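Long-range contacts in glutaryl-CoA dehydrogenase (Mycobacterium smegmatis, PDB 3SF6), which belongs to the acyl-CoA dehydrogenase family of flavoproteins and holds dihydroflavine-adenine dinucleotide in a pocket of its chain: residues A122-Q131 / D241-T249; A20-L30 / T308-L319. All blocks are in the same frame, centred on the assembly; numbering follows the deposited sequence.

Contact 1: residues A122-Q131 / D241-T249; sequences AIHAFGSDEQ and DSARLPGAT
The ring of F126 meets the turn at G247 and A248 obliquely, CD1 coming within 3.6 Å of G247 O, while A125 of its own helix lays CB over the centre of one ring face. R244 O lies nearly in the plane of the second flat group, the carboxamide of Q131, and NE2 donates to it over 3.0 Å, although from above the R244 carbonyl plane. The same NE2 makes a weak, bent bond to S242 O, so one amide nitrogen serves two carbonyls of the 241-249 loop. The rotation of the amide is fixed from the other side, where S128 N donates to Q131 OE1, while Q131 N donates to S128 OG over 3.1 Å. This reciprocal pair is a capping box at the start of helix 129-140, and a water joins S128 OG to S242 O. With CG beside its backbone N (chi1 -73°) and the chain extended beyond it, Q131 reaches across to the loop, its OE1 resting against L245 CD2 and P246 CD. Backbone closes the other end: G247 N, within the type I turn from L245 to A248, donates to F126 O over 2.9 Å, nearly straight at 162°. P246 CD packs on that same oxygen, and L245 CD2 lies 3.6 Å from G127 CA. Beyond the two segments, A122 and L245 reach V192 of strand 190-197, Q131 touches V205 of strand 200-207, and F126 and A248 meet A253 of helix 252-286, so the break between helices 106-126 and 129-140 is seated on the chain leaving strand 229-240.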
loop_
_atom_site.group_PDB
_atom_site.type_symbol
_atom_site.label_atom_id
_atom_site.label_comp_id
_atom_site.label_asym_id
_atom_site.label_seq_id
_atom_site.Cartn_x
_atom_site.Cartn_y
_atom_site.Cartn_z
ATOM N N ALA A 122 23.225 30.308 4.906
ATOM C CA ALA A 122 24.355 30.338 3.989
ATOM C C ALA A 122 25.336 31.465 4.348
ATOM O O ALA A 122 26.557 31.275 4.352
ATOM C CB ALA A 122 23.888 30.483 2.514
ATOM N N ILE A 123 24.789 32.648 4.586
ATOM C CA ILE A 123 25.584 33.830 4.958
ATOM C C ILE A 123 26.254 33.605 6.329
ATOM O O ILE A 123 27.440 33.872 6.515
ATOM C CB ILE A 123 24.707 35.097 4.915
ATOM C CG1 ILE A 123 24.277 35.403 3.471
ATOM C CG2 ILE A 123 25.489 36.297 5.483
ATOM C CD1 ILE A 123 23.168 36.501 3.353
ATOM N N HIS A 124 25.478 33.094 7.285
ATOM C CA HIS A 124 25.970 32.804 8.643
ATOM C C HIS A 124 27.136 31.810 8.603
ATOM O O HIS A 124 28.130 31.967 9.354
ATOM C CB HIS A 124 24.808 32.301 9.486
ATOM C CG HIS A 124 25.016 32.373 10.963
ATOM N ND1 HIS A 124 25.838 31.488 11.640
ATOM C CD2 HIS A 124 24.414 33.135 11.913
ATOM C CE1 HIS A 124 25.795 31.766 12.939
ATOM N NE2 HIS A 124 24.938 32.758 13.136
ATOM N N ALA A 125 27.027 30.788 7.757
ATOM C CA ALA A 125 27.971 29.672 7.718
ATOM C C ALA A 125 29.190 29.911 6.848
ATOM O O ALA A 125 30.310 29.443 7.183
ATOM C CB ALA A 125 27.281 28.394 7.250
ATOM N N PHE A 126 29.000 30.633 5.745
ATOM C CA PHE A 126 30.036 30.768 4.727
ATOM C C PHE A 126 30.414 32.188 4.375
ATOM O O PHE A 126 31.298 32.406 3.546
ATOM C CB PHE A 126 29.588 30.047 3.442
ATOM C CG PHE A 126 29.161 28.637 3.669
ATOM C CD1 PHE A 126 30.063 27.683 4.092
ATOM C CD2 PHE A 126 27.843 28.251 3.441
ATOM C CE1 PHE A 126 29.675 26.383 4.332
ATOM C CE2 PHE A 126 27.468 26.943 3.680
ATOM C CZ PHE A 126 28.359 26.022 4.106
ATOM N N GLY A 127 29.717 33.153 4.965
ATOM C CA GLY A 127 29.901 34.544 4.602
ATOM C C GLY A 127 31.092 35.152 5.310
ATOM O O GLY A 127 31.595 34.636 6.333
ATOM N N SER A 128 31.571 36.241 4.741
ATOM C CA SER A 128 32.517 37.128 5.425
ATOM C C SER A 128 31.817 37.857 6.579
ATOM O O SER A 128 30.584 37.969 6.618
ATOM C CB SER A 128 33.048 38.155 4.423
ATOM O OG SER A 128 31.988 38.997 3.950
ATOM N N ASP A 129 32.609 38.423 7.486
ATOM C CA ASP A 129 32.010 39.247 8.535
ATOM C C ASP A 129 31.257 40.428 7.917
ATOM O O ASP A 129 30.177 40.796 8.388
ATOM C CB ASP A 129 33.081 39.758 9.500
ATOM C CG ASP A 129 33.734 38.648 10.321
ATOM O OD1 ASP A 129 33.267 37.495 10.315
ATOM O OD2 ASP A 129 34.716 38.987 11.026
ATOM N N GLU A 130 31.780 40.991 6.832
ATOM C CA GLU A 130 31.101 42.108 6.170
ATOM C C GLU A 130 29.697 41.720 5.699
ATOM O O GLU A 130 28.729 42.474 5.872
ATOM C CB GLU A 130 31.945 42.612 4.976
ATOM C CG GLU A 130 31.425 43.857 4.227
ATOM C CD GLU A 130 32.110 44.060 2.846
ATOM O OE1 GLU A 130 33.247 43.564 2.638
ATOM O OE2 GLU A 130 31.491 44.687 1.947
ATOM N N GLN A 131 29.594 40.540 5.078
ATOM C CA GLN A 131 28.287 40.037 4.609
ATOM C C GLN A 131 27.309 39.762 5.773
ATOM O O GLN A 131 26.100 40.126 5.726
ATOM C CB GLN A 131 28.494 38.748 3.774
ATOM C CG GLN A 131 29.103 39.030 2.395
ATOM C CD GLN A 131 29.764 37.826 1.790
ATOM O OE1 GLN A 131 29.883 36.778 2.426
ATOM N NE2 GLN A 131 30.195 37.954 0.533
ATOM N N ASP A 241 34.584 40.782 -6.076
ATOM C CA ASP A 241 34.948 39.529 -5.403
ATOM C C ASP A 241 34.400 39.461 -4.000
ATOM O O ASP A 241 34.202 38.362 -3.491
ATOM C CB ASP A 241 36.464 39.248 -5.372
ATOM C CG ASP A 241 36.802 37.871 -4.732
ATOM O OD1 ASP A 241 36.249 36.794 -5.164
ATOM O OD2 ASP A 241 37.589 37.875 -3.747
ATOM N N SER A 242 34.148 40.607 -3.372
ATOM C CA SER A 242 33.651 40.645 -2.007
ATOM C C SER A 242 32.222 40.053 -1.904
ATOM O O SER A 242 31.745 39.862 -0.801
ATOM C CB SER A 242 33.671 42.055 -1.439
ATOM O OG SER A 242 32.911 42.944 -2.235
ATOM N N ALA A 243 31.562 39.838 -3.044
ATOM C CA ALA A 243 30.210 39.218 -3.093
ATOM C C ALA A 243 30.271 37.708 -2.953
ATOM O O ALA A 243 29.255 37.059 -2.659
ATOM C CB ALA A 243 29.472 39.593 -4.444
ATOM N N ARG A 244 31.453 37.137 -3.161
ATOM C CA ARG A 244 31.615 35.682 -3.045
ATOM C C ARG A 244 31.556 35.288 -1.582
ATOM O O ARG A 244 32.102 35.977 -0.738
ATOM C CB ARG A 244 32.955 35.258 -3.680
ATOM C CG ARG A 244 33.274 33.777 -3.579
ATOM C CD ARG A 244 34.654 33.456 -4.226
ATOM N NE ARG A 244 35.710 34.377 -3.803
ATOM C CZ ARG A 244 36.535 34.190 -2.769
ATOM N NH1 ARG A 244 36.475 33.089 -2.032
ATOM N NH2 ARG A 244 37.440 35.114 -2.477
ATOM N N LEU A 245 30.889 34.175 -1.285
ATOM C CA LEU A 245 30.913 33.601 0.069
ATOM C C LEU A 245 32.261 32.924 0.270
ATOM O O LEU A 245 32.535 31.900 -0.351
ATOM C CB LEU A 245 29.778 32.576 0.207
ATOM C CG LEU A 245 28.354 33.108 0.245
ATOM C CD1 LEU A 245 27.398 31.865 0.113
ATOM C CD2 LEU A 245 28.055 33.849 1.560
ATOM N N PRO A 246 33.130 33.494 1.135
ATOM C CA PRO A 246 34.474 32.942 1.193
ATOM C C PRO A 246 34.570 31.509 1.693
ATOM O O PRO A 246 35.512 30.801 1.358
ATOM C CB PRO A 246 35.213 33.911 2.155
ATOM C CG PRO A 246 34.125 34.541 2.968
ATOM C CD PRO A 246 32.964 34.660 2.032
ATOM N N GLY A 247 33.630 31.084 2.526
ATOM C CA GLY A 247 33.731 29.780 3.157
ATOM C C GLY A 247 33.158 28.644 2.323
ATOM O O GLY A 247 33.386 27.471 2.657
ATOM N N ALA A 248 32.524 28.989 1.197
ATOM C CA ALA A 248 31.880 27.996 0.330
ATOM C C ALA A 248 32.812 27.615 -0.800
ATOM O O ALA A 248 33.110 28.436 -1.664
ATOM C CB ALA A 248 30.527 28.521 -0.194
ATOM N N THR A 249 33.330 26.387 -0.757
ATOM C CA THR A 249 34.355 25.980 -1.739
ATOM C C THR A 249 33.999 24.687 -2.502
ATOM O O THR A 249 34.820 24.151 -3.264
ATOM C CB THR A 249 35.738 25.834 -1.091
ATOM O OG1 THR A 249 35.679 24.833 -0.077
ATOM C CG2 THR A 249 36.233 27.186 -0.494
HETATM O O HOH W 1 32.728 40.194 1.707
#

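Contact 2: residues A20-L30 / T308-L319; sequences ADDLIGINAVL and TLEYGKGFLLAL. With EDO (1,2-ethanediol), chain O.
A Schellman motif ends helix 20-24 where the N-terminal part of the chain lies across helix 298-327, and the residues around it supply the contact: D21 meets Y311, I24 meets G312 and I26 meets F315. Y311 OH donates to D21 OD1 over 2.6 Å, on the syn side of the carboxylate, whose plane is only 9° from that of the ring. D21 OD2 accepts from O1 of a 1,2-ethanediol, probably from the crystallisation liquor, which also bonds to R38 and R274, so each carboxylate oxygen has its own donor. I24 sends CD1 down to G312, 3.4 Å from its CA, where the absence of a side chain lets the methyl settle against the helix backbone beside Y311 CD2. Helix 20-24 crosses the 308-319 part of the long helix at -62°. G25, at positive phi, is the C-prime residue of the motif and turns the chain so that I26 follows on toward F315. I26 CD1 lies over one face of the F315 ring in a CH-pi contact, 4.0 Å from its centroid, and CG2, anti to the backbone N, reaches CZ at 3.7 Å. L30 CD2 comes to the edge of that ring. Further along, V29 CG2 presses on L319 CD2 at 3.5 Å, tighter than usual for two methyls. L96 of helix 91-104 touches both L30 and F315, while H320 of the second subunit hydrogen-bonds I24 O through NE2.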
loop_
_atom_site.group_PDB
_atom_site.type_symbol
_atom_site.label_atom_id
_atom_site.label_comp_id
_atom_site.label_asym_id
_atom_site.label_seq_id
_atom_site.Cartn_x
_atom_site.Cartn_y
_atom_site.Cartn_z
ATOM N N ALA A 20 -5.436 13.274 19.155
ATOM C CA ALA A 20 -4.255 12.527 18.736
ATOM C C ALA A 20 -3.041 12.848 19.603
ATOM O O ALA A 20 -2.318 11.946 20.038
ATOM C CB ALA A 20 -3.906 12.802 17.266
ATOM N N ASP A 21 -2.796 14.129 19.853
ATOM C CA ASP A 21 -1.634 14.494 20.693
ATOM C C ASP A 21 -1.761 13.891 22.106
ATOM O O ASP A 21 -0.770 13.485 22.685
ATOM C CB ASP A 21 -1.431 16.011 20.826
ATOM C CG ASP A 21 -0.817 16.665 19.576
ATOM O OD1 ASP A 21 -0.838 16.084 18.486
ATOM O OD2 ASP A 21 -0.273 17.802 19.704
ATOM N N ASP A 22 -2.969 13.876 22.653
ATOM C CA ASP A 22 -3.205 13.336 23.984
ATOM C C ASP A 22 -2.960 11.834 23.985
ATOM O O ASP A 22 -2.294 11.304 24.897
ATOM C CB ASP A 22 -4.637 13.634 24.414
ATOM C CG ASP A 22 -4.929 13.122 25.794
ATOM O OD1 ASP A 22 -4.452 13.733 26.780
ATOM O OD2 ASP A 22 -5.630 12.125 25.896
ATOM N N LEU A 23 -3.459 11.156 22.942
ATOM C CA LEU A 23 -3.295 9.712 22.840
ATOM C C LEU A 23 -1.814 9.359 22.686
ATOM O O LEU A 23 -1.332 8.408 23.342
ATOM C CB LEU A 23 -4.140 9.135 21.687
ATOM C CG LEU A 23 -4.108 7.627 21.521
ATOM C CD1 LEU A 23 -4.687 6.947 22.711
ATOM C CD2 LEU A 23 -4.920 7.204 20.252
ATOM N N ILE A 24 -1.085 10.123 21.877
ATOM C CA ILE A 24 0.358 9.891 21.677
ATOM C C ILE A 24 1.145 10.244 22.936
ATOM O O ILE A 24 2.074 9.495 23.316
ATOM C CB ILE A 24 0.872 10.614 20.435
ATOM C CG1 ILE A 24 0.215 10.013 19.195
ATOM C CG2 ILE A 24 2.408 10.503 20.314
ATOM C CD1 ILE A 24 0.147 10.978 18.020
ATOM N N GLY A 25 0.713 11.286 23.648
ATOM C CA GLY A 25 1.363 11.807 24.852
ATOM C C GLY A 25 2.546 12.708 24.557
ATOM O O GLY A 25 3.658 12.467 25.034
ATOM N N ILE A 26 2.335 13.743 23.762
ATOM C CA ILE A 26 3.426 14.588 23.292
ATOM C C ILE A 26 3.967 15.544 24.331
ATOM O O ILE A 26 5.182 15.663 24.482
ATOM C CB ILE A 26 2.984 15.322 22.016
ATOM C CG1 ILE A 26 2.871 14.266 20.907
ATOM C CG2 ILE A 26 3.955 16.494 21.705
ATOM C CD1 ILE A 26 2.378 14.787 19.555
ATOM N N ASN A 27 3.098 16.225 25.089
ATOM C CA ASN A 27 3.597 17.231 26.028
ATOM C C ASN A 27 4.568 16.687 27.046
ATOM O O ASN A 27 5.496 17.376 27.449
ATOM C CB ASN A 27 2.426 17.924 26.746
ATOM C CG ASN A 27 1.757 18.946 25.897
ATOM O OD1 ASN A 27 2.326 19.455 24.922
ATOM N ND2 ASN A 27 0.531 19.324 26.291
ATOM N N ALA A 28 4.379 15.427 27.439
ATOM C CA ALA A 28 5.208 14.823 28.447
ATOM C C ALA A 28 6.641 14.547 27.991
ATOM O O ALA A 28 7.535 14.375 28.833
ATOM C CB ALA A 28 4.528 13.519 29.012
ATOM N N VAL A 29 6.896 14.533 26.682
ATOM C CA VAL A 29 8.268 14.388 26.202
ATOM C C VAL A 29 8.954 15.671 25.715
ATOM O O VAL A 29 10.052 15.614 25.140
ATOM C CB VAL A 29 8.386 13.288 25.153
ATOM C CG1 VAL A 29 8.094 11.872 25.849
ATOM C CG2 VAL A 29 7.515 13.601 23.976
ATOM N N LEU A 30 8.311 16.806 25.993
ATOM C CA LEU A 30 8.847 18.144 25.737
ATOM C C LEU A 30 9.111 18.857 27.047
ATOM O O LEU A 30 8.560 18.478 28.103
ATOM C CB LEU A 30 7.862 18.963 24.915
ATOM C CG LEU A 30 7.440 18.334 23.577
ATOM C CD1 LEU A 30 6.394 19.234 22.919
ATOM C CD2 LEU A 30 8.628 18.126 22.651
ATOM N N THR A 308 -3.500 8.401 12.743
ATOM C CA THR A 308 -2.953 8.755 14.050
ATOM C C THR A 308 -1.608 8.045 14.272
ATOM O O THR A 308 -0.654 8.637 14.792
ATOM C CB THR A 308 -3.931 8.375 15.143
ATOM O OG1 THR A 308 -5.121 9.165 15.001
ATOM C CG2 THR A 308 -3.360 8.626 16.566
ATOM N N LEU A 309 -1.541 6.799 13.826
ATOM C CA LEU A 309 -0.278 6.048 13.916
ATOM C C LEU A 309 0.817 6.736 13.135
ATOM O O LEU A 309 1.945 6.856 13.618
ATOM C CB LEU A 309 -0.436 4.589 13.451
ATOM C CG LEU A 309 -0.713 3.538 14.499
ATOM C CD1 LEU A 309 -0.903 2.206 13.755
ATOM C CD2 LEU A 309 0.424 3.462 15.510
ATOM N N GLU A 310 0.556 7.136 11.898
ATOM C CA GLU A 310 1.647 7.696 11.093
ATOM C C GLU A 310 2.013 9.080 11.595
ATOM O O GLU A 310 3.199 9.455 11.560
ATOM C CB GLU A 310 1.366 7.686 9.597
ATOM C CG GLU A 310 1.231 6.280 9.001
ATOM C CD GLU A 310 2.410 5.375 9.276
ATOM O OE1 GLU A 310 3.565 5.831 9.283
ATOM O OE2 GLU A 310 2.198 4.165 9.523
ATOM N N TYR A 311 1.023 9.850 12.052
ATOM C CA TYR A 311 1.341 11.132 12.689
ATOM C C TYR A 311 2.211 10.941 13.918
ATOM O O TYR A 311 3.257 11.603 14.093
ATOM C CB TYR A 311 0.040 11.882 13.016
ATOM C CG TYR A 311 0.233 13.061 13.921
ATOM C CD1 TYR A 311 0.932 14.176 13.473
ATOM C CD2 TYR A 311 -0.340 13.092 15.176
ATOM C CE1 TYR A 311 1.116 15.289 14.320
ATOM C CE2 TYR A 311 -0.141 14.184 16.021
ATOM C CZ TYR A 311 0.559 15.268 15.576
ATOM O OH TYR A 311 0.686 16.375 16.400
ATOM N N GLY A 312 1.805 10.016 14.785
ATOM C CA GLY A 312 2.593 9.795 16.002
ATOM C C GLY A 312 3.984 9.226 15.762
ATOM O O GLY A 312 4.952 9.692 16.359
ATOM N N LYS A 313 4.120 8.214 14.901
ATOM C CA LYS A 313 5.434 7.682 14.536
ATOM C C LYS A 313 6.287 8.779 13.927
ATOM O O LYS A 313 7.499 8.855 14.183
ATOM C CB LYS A 313 5.263 6.533 13.528
ATOM C CG LYS A 313 4.593 5.278 14.104
ATOM C CD LYS A 313 3.913 4.373 13.035
ATOM C CE LYS A 313 4.786 3.889 12.066
ATOM N NZ LYS A 313 4.144 3.027 10.960
ATOM N N GLY A 314 5.681 9.608 13.075
ATOM C CA GLY A 314 6.406 10.704 12.444
ATOM C C GLY A 314 6.890 11.745 13.425
ATOM O O GLY A 314 8.029 12.226 13.343
ATOM N N PHE A 315 6.043 12.075 14.406
ATOM C CA PHE A 315 6.428 12.989 15.469
ATOM C C PHE A 315 7.564 12.406 16.325
ATOM O O PHE A 315 8.528 13.100 16.635
ATOM C CB PHE A 315 5.234 13.388 16.348
ATOM C CG PHE A 315 5.621 14.379 17.390
ATOM C CD1 PHE A 315 5.711 15.704 17.045
ATOM C CD2 PHE A 315 6.042 13.989 18.631
ATOM C CE1 PHE A 315 6.157 16.644 17.959
ATOM C CE2 PHE A 315 6.529 14.931 19.533
ATOM C CZ PHE A 315 6.580 16.236 19.181
ATOM N N LEU A 316 7.454 11.133 16.731
ATOM C CA LEU A 316 8.513 10.521 17.546
ATOM C C LEU A 316 9.838 10.497 16.748
ATOM O O LEU A 316 10.926 10.709 17.338
ATOM C CB LEU A 316 8.113 9.127 18.026
ATOM C CG LEU A 316 6.917 9.130 18.997
ATOM C CD1 LEU A 316 6.518 7.674 19.282
ATOM C CD2 LEU A 316 7.258 9.824 20.301
ATOM N N LEU A 317 9.758 10.241 15.444
ATOM C CA LEU A 317 10.971 10.289 14.588
ATOM C C LEU A 317 11.547 11.679 14.545
ATOM O O LEU A 317 12.760 11.864 14.706
ATOM C CB LEU A 317 10.626 9.831 13.184
ATOM C CG LEU A 317 11.748 9.802 12.167
ATOM C CD1 LEU A 317 12.927 8.894 12.578
ATOM C CD2 LEU A 317 11.209 9.302 10.797
ATOM N N ALA A 318 10.700 12.666 14.302
ATOM C CA ALA A 318 11.158 14.069 14.288
ATOM C C ALA A 318 11.825 14.480 15.618
ATOM O O ALA A 318 12.910 15.055 15.635
ATOM C CB ALA A 318 9.947 15.020 13.999
ATOM N N LEU A 319 11.161 14.161 16.716
ATOM C CA LEU A 319 11.701 14.501 18.039
ATOM C C LEU A 319 13.062 13.819 18.279
ATOM O O LEU A 319 14.007 14.436 18.790
ATOM C CB LEU A 319 10.712 14.106 19.125
ATOM C CG LEU A 319 11.095 14.552 20.538
ATOM C CD1 LEU A 319 11.347 16.064 20.643
ATOM C CD2 LEU A 319 9.935 14.104 21.518
HETATM C C1 EDO O . 2.542 18.651 17.898
HETATM O O1 EDO O . 1.217 19.033 18.105
HETATM C C2 EDO O . 3.376 19.049 19.140
HETATM O O2 EDO O . 3.475 20.467 19.279
#

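Overall arrangement
The two contacts show how one chain is tied together at distant places: their centres lie 39 Å apart, on opposite sides of the chain's centre, and their nearest atoms are about 21 Å apart. In sequence, both segments of contact 1 fall between those of contact 2. Contact 1 joins the N-terminal helices to the region following the strands, and its A122 side chain is about 11 Å from a bound dihydroflavine-adenine dinucleotide. Contact 2 instead holds the chain's beginning on the C-terminal helices beside a second subunit. Helix 252-286 is a common neighbour, touching F126 in contact 1 and Y311 in contact 2.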